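PDB 2XSG: CCMAN5 from Cellulosimicrobium cellulans, which hydrolyses alpha-mannosidic linkages as a family 92 glycoside hydrolase, probably uncovering mannose 6-phosphate on the glycans of yeast-made lysosomal enzymes. Local coordinates for residues A[590-602]-A[678-690]. Residues are numbered along the deposited sequence; the frame is centred on the assembly and turned at random.
Sequences IDLQAPYLFNYTG and FPVTAGSSQFQVG
Gln593 and Val680 bring the two backbones closest, CA to CA 5.3 Å, where the turn and 3-10 segment within 590-602 pack on the hairpin formed by strands 677-678 and 686-689. Tyr596 and Phe678 carry the middle in an offset stack, centroids 4.2 Å apart and planes at 8°. Tyr596 CE1 lies over one face of Phe678, Pro679 CD over the other. Phe678 CB in turn sits over the centre of the tyrosine ring in a CH-pi contact, while Gly690 CA meets that ring's edge. Beyond the stack, Val680 divides its methyls: CG2 rests on Tyr596 CB at 3.8 Å and CG1 on Leu597 CD2 at 3.7 Å. With CG beside its own backbone N (chi1 -74°), Asn599 faces the strand and spends both N-H groups of ND2 there, on Gln688 OE1 at 2.9 Å and on Val689 O at 3.0 Å. Both acceptors lie within 5° of its amide plane. A water links Tyr600 OH to Thr681 OG1, which also bonds Ala547 O. Two nearly straight bonds should fix the rotation of the Asn599 amide, so the buried join between these parts of the catalytic domain combines ring stacking with directional polar bonding.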
ATOM      1  N   ILE A 590     -12.976   3.806   0.133  1.00  6.81           N
ATOM      2  CA  ILE A 590     -13.915   4.790  -0.389  1.00  7.24           C
ATOM      3  C   ILE A 590     -14.311   5.807   0.689  1.00  6.95           C
ATOM      4  O   ILE A 590     -14.210   7.020   0.483  1.00  5.79           O
ATOM      5  CB  ILE A 590     -15.189   4.125  -0.979  1.00  7.37           C
ATOM      6  CG1 ILE A 590     -14.861   3.257  -2.216  1.00  8.55           C
ATOM      7  CG2 ILE A 590     -16.265   5.185  -1.288  1.00  9.47           C
ATOM      8  CD1 ILE A 590     -13.874   3.864  -3.207  1.00  8.45           C
ATOM      9  N   ASP A 591     -14.767   5.314   1.840  1.00  7.36           N
ATOM     10  CA  ASP A 591     -15.146   6.240   2.915  1.00  7.24           C
ATOM     11  C   ASP A 591     -14.245   6.127   4.145  1.00  7.17           C
ATOM     12  O   ASP A 591     -14.719   6.179   5.282  1.00  7.06           O
ATOM     13  CB  ASP A 591     -16.654   6.183   3.222  1.00  7.54           C
ATOM     14  CG  ASP A 591     -17.109   4.845   3.801  1.00  9.24           C
ATOM     15  OD1 ASP A 591     -16.619   3.772   3.393  1.00  9.97           O
ATOM     16  OD2 ASP A 591     -17.997   4.877   4.676  1.00 14.42           O
ATOM     17  N   LEU A 592     -12.932   6.007   3.898  1.00  6.85           N
ATOM     18  CA  LEU A 592     -11.922   5.919   4.964  1.00  6.70           C
ATOM     19  C   LEU A 592     -12.010   7.071   5.956  1.00  6.27           C
ATOM     20  O   LEU A 592     -11.741   6.896   7.157  1.00  5.02           O
ATOM     21  CB  LEU A 592     -10.502   5.949   4.393  1.00  6.44           C
ATOM     22  CG  LEU A 592      -9.686   4.710   4.029  1.00  7.91           C
ATOM     23  CD1 LEU A 592      -8.345   5.149   3.398  1.00  9.25           C
ATOM     24  CD2 LEU A 592      -9.453   3.800   5.235  1.00  6.73           C
ATOM     25  N   GLN A 593     -12.327   8.253   5.430  1.00  5.10           N
ATOM     26  CA  GLN A 593     -12.364   9.466   6.231  1.00  4.59           C
ATOM     27  C   GLN A 593     -13.636   9.577   7.055  1.00  4.63           C
ATOM     28  O   GLN A 593     -13.709  10.416   7.942  1.00  4.73           O
ATOM     29  CB  GLN A 593     -12.201  10.707   5.339  1.00  3.91           C
ATOM     30  CG  GLN A 593     -13.454  11.180   4.619  1.00  3.01           C
ATOM     31  CD  GLN A 593     -13.858  10.346   3.424  1.00  5.40           C
ATOM     32  OE1 GLN A 593     -13.479   9.172   3.284  1.00  4.17           O
ATOM     33  NE2 GLN A 593     -14.653  10.952   2.540  1.00  5.33           N
ATOM     34  N   ALA A 594     -14.641   8.752   6.760  1.00  5.01           N
ATOM     35  CA  ALA A 594     -15.984   8.948   7.355  1.00  4.71           C
ATOM     36  C   ALA A 594     -16.029   8.993   8.884  1.00  4.69           C
ATOM     37  O   ALA A 594     -16.788   9.777   9.437  1.00  4.66           O
ATOM     38  CB  ALA A 594     -16.983   7.949   6.822  1.00  4.82           C
ATOM     39  N   PRO A 595     -15.228   8.151   9.577  1.00  4.94           N
ATOM     40  CA  PRO A 595     -15.241   8.236  11.042  1.00  5.03           C
ATOM     41  C   PRO A 595     -14.806   9.566  11.618  1.00  5.10           C
ATOM     42  O   PRO A 595     -15.206   9.904  12.723  1.00  4.93           O
ATOM     43  CB  PRO A 595     -14.266   7.138  11.475  1.00  4.88           C
ATOM     44  CG  PRO A 595     -14.259   6.174  10.320  1.00  5.03           C
ATOM     45  CD  PRO A 595     -14.489   6.967   9.100  1.00  4.46           C
ATOM     46  N   TYR A 596     -14.007  10.318  10.867  1.00  5.68           N
ATOM     47  CA  TYR A 596     -13.514  11.609  11.322  1.00  6.02           C
ATOM     48  C   TYR A 596     -14.418  12.784  10.940  1.00  5.93           C
ATOM     49  O   TYR A 596     -14.074  13.935  11.213  1.00  6.02           O
ATOM     50  CB  TYR A 596     -12.083  11.843  10.808  1.00  6.63           C
ATOM     51  CG  TYR A 596     -11.095  10.791  11.276  1.00  7.00           C
ATOM     52  CD1 TYR A 596     -10.914   9.611  10.557  1.00  8.31           C
ATOM     53  CD2 TYR A 596     -10.346  10.979  12.440  1.00  8.60           C
ATOM     54  CE1 TYR A 596     -10.013   8.634  10.988  1.00  8.74           C
ATOM     55  CE2 TYR A 596      -9.449  10.009  12.880  1.00  8.20           C
ATOM     56  CZ  TYR A 596      -9.285   8.847  12.147  1.00  8.72           C
ATOM     57  OH  TYR A 596      -8.391   7.889  12.575  1.00 10.37           O
ATOM     58  N   LEU A 597     -15.568  12.514  10.324  1.00  5.45           N
ATOM     59  CA  LEU A 597     -16.449  13.620   9.915  1.00  4.94           C
ATOM     60  C   LEU A 597     -17.365  14.160  11.012  1.00  5.21           C
ATOM     61  O   LEU A 597     -17.983  15.216  10.853  1.00  5.00           O
ATOM     62  CB  LEU A 597     -17.238  13.264   8.652  1.00  4.79           C
ATOM     63  CG  LEU A 597     -16.350  12.814   7.483  1.00  3.93           C
ATOM     64  CD1 LEU A 597     -17.185  12.544   6.238  1.00  2.00           C
ATOM     65  CD2 LEU A 597     -15.254  13.833   7.191  1.00  3.25           C
ATOM     66  N   PHE A 598     -17.453  13.438  12.125  1.00  5.14           N
ATOM     67  CA  PHE A 598     -18.203  13.923  13.276  1.00  5.47           C
ATOM     68  C   PHE A 598     -17.627  15.224  13.840  1.00  6.23           C
ATOM     69  O   PHE A 598     -18.370  16.015  14.432  1.00  6.45           O
ATOM     70  CB  PHE A 598     -18.310  12.845  14.358  1.00  5.61           C
ATOM     71  CG  PHE A 598     -19.198  11.698  13.987  1.00  3.84           C
ATOM     72  CD1 PHE A 598     -18.647  10.450  13.670  1.00  4.46           C
ATOM     73  CD2 PHE A 598     -20.585  11.851  13.960  1.00  3.48           C
ATOM     74  CE1 PHE A 598     -19.466   9.357  13.358  1.00  5.21           C
ATOM     75  CE2 PHE A 598     -21.414  10.770  13.645  1.00  4.51           C
ATOM     76  CZ  PHE A 598     -20.848   9.517  13.335  1.00  4.95           C
ATOM     77  N   ASN A 599     -16.320  15.443  13.636  1.00  6.28           N
ATOM     78  CA  ASN A 599     -15.661  16.708  13.968  1.00  6.53           C
ATOM     79  C   ASN A 599     -16.305  17.881  13.220  1.00  7.02           C
ATOM     80  O   ASN A 599     -16.318  19.006  13.703  1.00  7.23           O
ATOM     81  CB  ASN A 599     -14.175  16.666  13.581  1.00  6.40           C
ATOM     82  CG  ASN A 599     -13.330  15.811  14.509  1.00  6.83           C
ATOM     83  OD1 ASN A 599     -13.812  15.264  15.501  1.00  5.15           O
ATOM     84  ND2 ASN A 599     -12.046  15.686  14.177  1.00  7.00           N
ATOM     85  N   TYR A 600     -16.824  17.605  12.031  1.00  7.60           N
ATOM     86  CA  TYR A 600     -17.439  18.631  11.191  1.00  7.92           C
ATOM     87  C   TYR A 600     -18.891  18.873  11.540  1.00  8.32           C
ATOM     88  O   TYR A 600     -19.431  19.925  11.206  1.00  8.30           O
ATOM     89  CB  TYR A 600     -17.359  18.247   9.717  1.00  7.70           C
ATOM     90  CG  TYR A 600     -15.961  18.224   9.121  1.00  8.17           C
ATOM     91  CD1 TYR A 600     -15.104  17.133   9.336  1.00  7.32           C
ATOM     92  CD2 TYR A 600     -15.506  19.270   8.315  1.00  6.69           C
ATOM     93  CE1 TYR A 600     -13.828  17.092   8.770  1.00  7.36           C
ATOM     94  CE2 TYR A 600     -14.213  19.227   7.732  1.00  6.88           C
ATOM     95  CZ  TYR A 600     -13.394  18.124   7.964  1.00  6.20           C
ATOM     96  OH  TYR A 600     -12.125  18.059   7.431  1.00  7.20           O
ATOM     97  N   THR A 601     -19.531  17.905  12.196  1.00  8.73           N
ATOM     98  CA  THR A 601     -20.928  18.066  12.594  1.00  9.25           C
ATOM     99  C   THR A 601     -21.076  18.466  14.048  1.00  9.25           C
ATOM    100  O   THR A 601     -22.164  18.328  14.609  1.00  9.67           O
ATOM    101  CB  THR A 601     -21.758  16.775  12.395  1.00  9.66           C
ATOM    102  OG1 THR A 601     -21.150  15.695  13.121  1.00  8.94           O
ATOM    103  CG2 THR A 601     -21.888  16.429  10.910  1.00  9.94           C
ATOM    104  N   GLY A 602     -19.987  18.945  14.650  1.00  9.55           N
ATOM    105  CA  GLY A 602     -19.986  19.423  16.042  1.00  9.27           C
ATOM    106  C   GLY A 602     -20.057  18.308  17.066  1.00  9.29           C
ATOM    107  O   GLY A 602     -20.460  18.520  18.218  1.00  8.91           O
ATOM    108  N   PHE A 678      -5.560  12.480  11.238  1.00  4.65           N
ATOM    109  CA  PHE A 678      -6.032  11.858  10.003  1.00  4.98           C
ATOM    110  C   PHE A 678      -6.244  12.876   8.880  1.00  4.71           C
ATOM    111  O   PHE A 678      -6.764  13.971   9.125  1.00  3.86           O
ATOM    112  CB  PHE A 678      -7.344  11.135  10.272  1.00  5.17           C
ATOM    113  CG  PHE A 678      -7.849  10.362   9.096  1.00  5.97           C
ATOM    114  CD1 PHE A 678      -7.451   9.044   8.901  1.00  6.12           C
ATOM    115  CD2 PHE A 678      -8.712  10.943   8.184  1.00  5.23           C
ATOM    116  CE1 PHE A 678      -7.902   8.319   7.803  1.00  5.75           C
ATOM    117  CE2 PHE A 678      -9.160  10.225   7.086  1.00  7.64           C
ATOM    118  CZ  PHE A 678      -8.761   8.906   6.901  1.00  6.03           C
ATOM    119  N   PRO A 679      -5.860  12.516   7.633  1.00  5.23           N
ATOM    120  CA  PRO A 679      -6.059  13.477   6.556  1.00  4.89           C
ATOM    121  C   PRO A 679      -7.431  13.319   5.887  1.00  4.91           C
ATOM    122  O   PRO A 679      -7.564  12.617   4.876  1.00  5.52           O
ATOM    123  CB  PRO A 679      -4.923  13.131   5.582  1.00  5.28           C
ATOM    124  CG  PRO A 679      -4.791  11.632   5.734  1.00  5.68           C
ATOM    125  CD  PRO A 679      -5.127  11.317   7.173  1.00  5.11           C
ATOM    126  N   VAL A 680      -8.448  13.969   6.428  1.00  3.98           N
ATOM    127  CA  VAL A 680      -9.733  14.006   5.716  1.00  3.54           C
ATOM    128  C   VAL A 680      -9.534  14.622   4.319  1.00  3.11           C
ATOM    129  O   VAL A 680      -9.854  14.012   3.309  1.00  3.56           O
ATOM    130  CB  VAL A 680     -10.848  14.729   6.539  1.00  3.56           C
ATOM    131  CG1 VAL A 680     -12.089  15.004   5.681  1.00  2.00           C
ATOM    132  CG2 VAL A 680     -11.217  13.878   7.759  1.00  2.00           C
ATOM    133  N   THR A 681      -8.930  15.795   4.273  1.00  3.12           N
ATOM    134  CA  THR A 681      -8.645  16.441   3.001  1.00  3.01           C
ATOM    135  C   THR A 681      -7.195  16.210   2.601  1.00  3.25           C
ATOM    136  O   THR A 681      -6.309  16.952   3.024  1.00  4.00           O
ATOM    137  CB  THR A 681      -8.959  17.952   3.072  1.00  2.56           C
ATOM    138  OG1 THR A 681     -10.263  18.122   3.634  1.00  2.00           O
ATOM    139  CG2 THR A 681      -8.931  18.573   1.692  1.00  2.28           C
ATOM    140  N   ALA A 682      -6.960  15.151   1.820  1.00  3.07           N
ATOM    141  CA  ALA A 682      -5.716  15.000   1.095  1.00  2.78           C
ATOM    142  C   ALA A 682      -5.705  16.143   0.091  1.00  3.03           C
ATOM    143  O   ALA A 682      -6.759  16.541  -0.418  1.00  2.73           O
ATOM    144  CB  ALA A 682      -5.677  13.666   0.382  1.00  2.47           C
ATOM    145  N   GLY A 683      -4.529  16.688  -0.175  1.00  3.13           N
ATOM    146  CA  GLY A 683      -4.433  17.854  -1.036  1.00  4.10           C
ATOM    147  C   GLY A 683      -4.644  19.149  -0.274  1.00  4.43           C
ATOM    148  O   GLY A 683      -4.850  20.202  -0.874  1.00  5.46           O
ATOM    149  N   SER A 684      -4.614  19.070   1.048  1.00  4.33           N
ATOM    150  CA  SER A 684      -4.604  20.265   1.902  1.00  5.30           C
ATOM    151  C   SER A 684      -3.455  20.091   2.895  1.00  5.47           C
ATOM    152  O   SER A 684      -2.729  19.097   2.831  1.00  6.34           O
ATOM    153  CB  SER A 684      -5.933  20.430   2.644  1.00  4.18           C
ATOM    154  OG  SER A 684      -5.993  19.584   3.770  1.00  5.94           O
ATOM    155  N   SER A 685      -3.291  21.040   3.806  1.00  5.80           N
ATOM    156  CA  SER A 685      -2.239  20.931   4.807  1.00  6.30           C
ATOM    157  C   SER A 685      -2.799  20.512   6.164  1.00  6.25           C
ATOM    158  O   SER A 685      -2.087  20.540   7.166  1.00  6.52           O
ATOM    159  CB  SER A 685      -1.471  22.247   4.913  1.00  6.56           C
ATOM    160  OG  SER A 685      -2.342  23.309   5.249  1.00  7.73           O
ATOM    161  N   GLN A 686      -4.067  20.106   6.190  1.00  5.87           N
ATOM    162  CA  GLN A 686      -4.747  19.823   7.478  1.00  5.66           C
ATOM    163  C   GLN A 686      -4.903  18.345   7.867  1.00  5.70           C
ATOM    164  O   GLN A 686      -4.984  17.457   6.996  1.00  5.01           O
ATOM    165  CB  GLN A 686      -6.101  20.528   7.522  1.00  5.43           C
ATOM    166  CG  GLN A 686      -5.956  22.048   7.670  1.00  5.20           C
ATOM    167  CD  GLN A 686      -7.280  22.742   7.910  1.00  5.96           C
ATOM    168  OE1 GLN A 686      -7.334  23.973   7.953  1.00  9.00           O
ATOM    169  NE2 GLN A 686      -8.347  21.970   8.084  1.00  2.00           N
ATOM    170  N   PHE A 687      -4.948  18.103   9.181  1.00  5.27           N
ATOM    171  CA  PHE A 687      -5.212  16.778   9.737  1.00  5.37           C
ATOM    172  C   PHE A 687      -6.280  16.905  10.789  1.00  5.44           C
ATOM    173  O   PHE A 687      -6.280  17.881  11.534  1.00  5.40           O
ATOM    174  CB  PHE A 687      -3.944  16.157  10.313  1.00  5.24           C
ATOM    175  CG  PHE A 687      -2.888  15.944   9.285  1.00  5.92           C
ATOM    176  CD1 PHE A 687      -2.889  14.794   8.513  1.00  6.89           C
ATOM    177  CD2 PHE A 687      -1.924  16.916   9.044  1.00  7.80           C
ATOM    178  CE1 PHE A 687      -1.944  14.602   7.532  1.00  3.97           C
ATOM    179  CE2 PHE A 687      -0.952  16.733   8.048  1.00  6.56           C
ATOM    180  CZ  PHE A 687      -0.964  15.566   7.305  1.00  5.43           C
ATOM    181  N   GLN A 688      -7.202  15.942  10.813  1.00  4.55           N
ATOM    182  CA  GLN A 688      -8.254  15.901  11.818  1.00  4.94           C
ATOM    183  C   GLN A 688      -7.833  15.099  13.052  1.00  5.49           C
ATOM    184  O   GLN A 688      -7.223  14.019  12.934  1.00  4.83           O
ATOM    185  CB  GLN A 688      -9.552  15.325  11.230  1.00  4.46           C
ATOM    186  CG  GLN A 688     -10.236  16.248  10.182  1.00  5.50           C
ATOM    187  CD  GLN A 688     -10.874  17.476  10.818  1.00  6.68           C
ATOM    188  OE1 GLN A 688     -11.447  17.396  11.918  1.00  5.26           O
ATOM    189  NE2 GLN A 688     -10.777  18.622  10.135  1.00  4.16           N
ATOM    190  N   VAL A 689      -8.207  15.622  14.224  1.00  5.48           N
ATOM    191  CA  VAL A 689      -7.907  15.001  15.506  1.00  5.79           C
ATOM    192  C   VAL A 689      -8.841  13.821  15.741  1.00  6.54           C
ATOM    193  O   VAL A 689     -10.058  13.926  15.527  1.00  6.78           O
ATOM    194  CB  VAL A 689      -8.021  16.018  16.664  1.00  6.18           C
ATOM    195  CG1 VAL A 689      -8.010  15.311  18.019  1.00  5.15           C
ATOM    196  CG2 VAL A 689      -6.876  17.030  16.586  1.00  5.54           C
ATOM    197  N   GLY A 690      -8.262  12.691  16.155  1.00  6.45           N
ATOM    198  CA  GLY A 690      -9.042  11.495  16.496  1.00  6.69           C
ATOM    199  C   GLY A 690      -8.920  11.123  17.963  1.00  6.67           C
ATOM    200  O   GLY A 690      -9.145  11.962  18.840  1.00  6.55           O
TER
HETATM  201  O   HOH W   1     -12.074  14.568  17.705  1.00  4.07           O
HETATM  202  O   HOH W   2     -10.984  19.790   5.719  1.00  4.22           O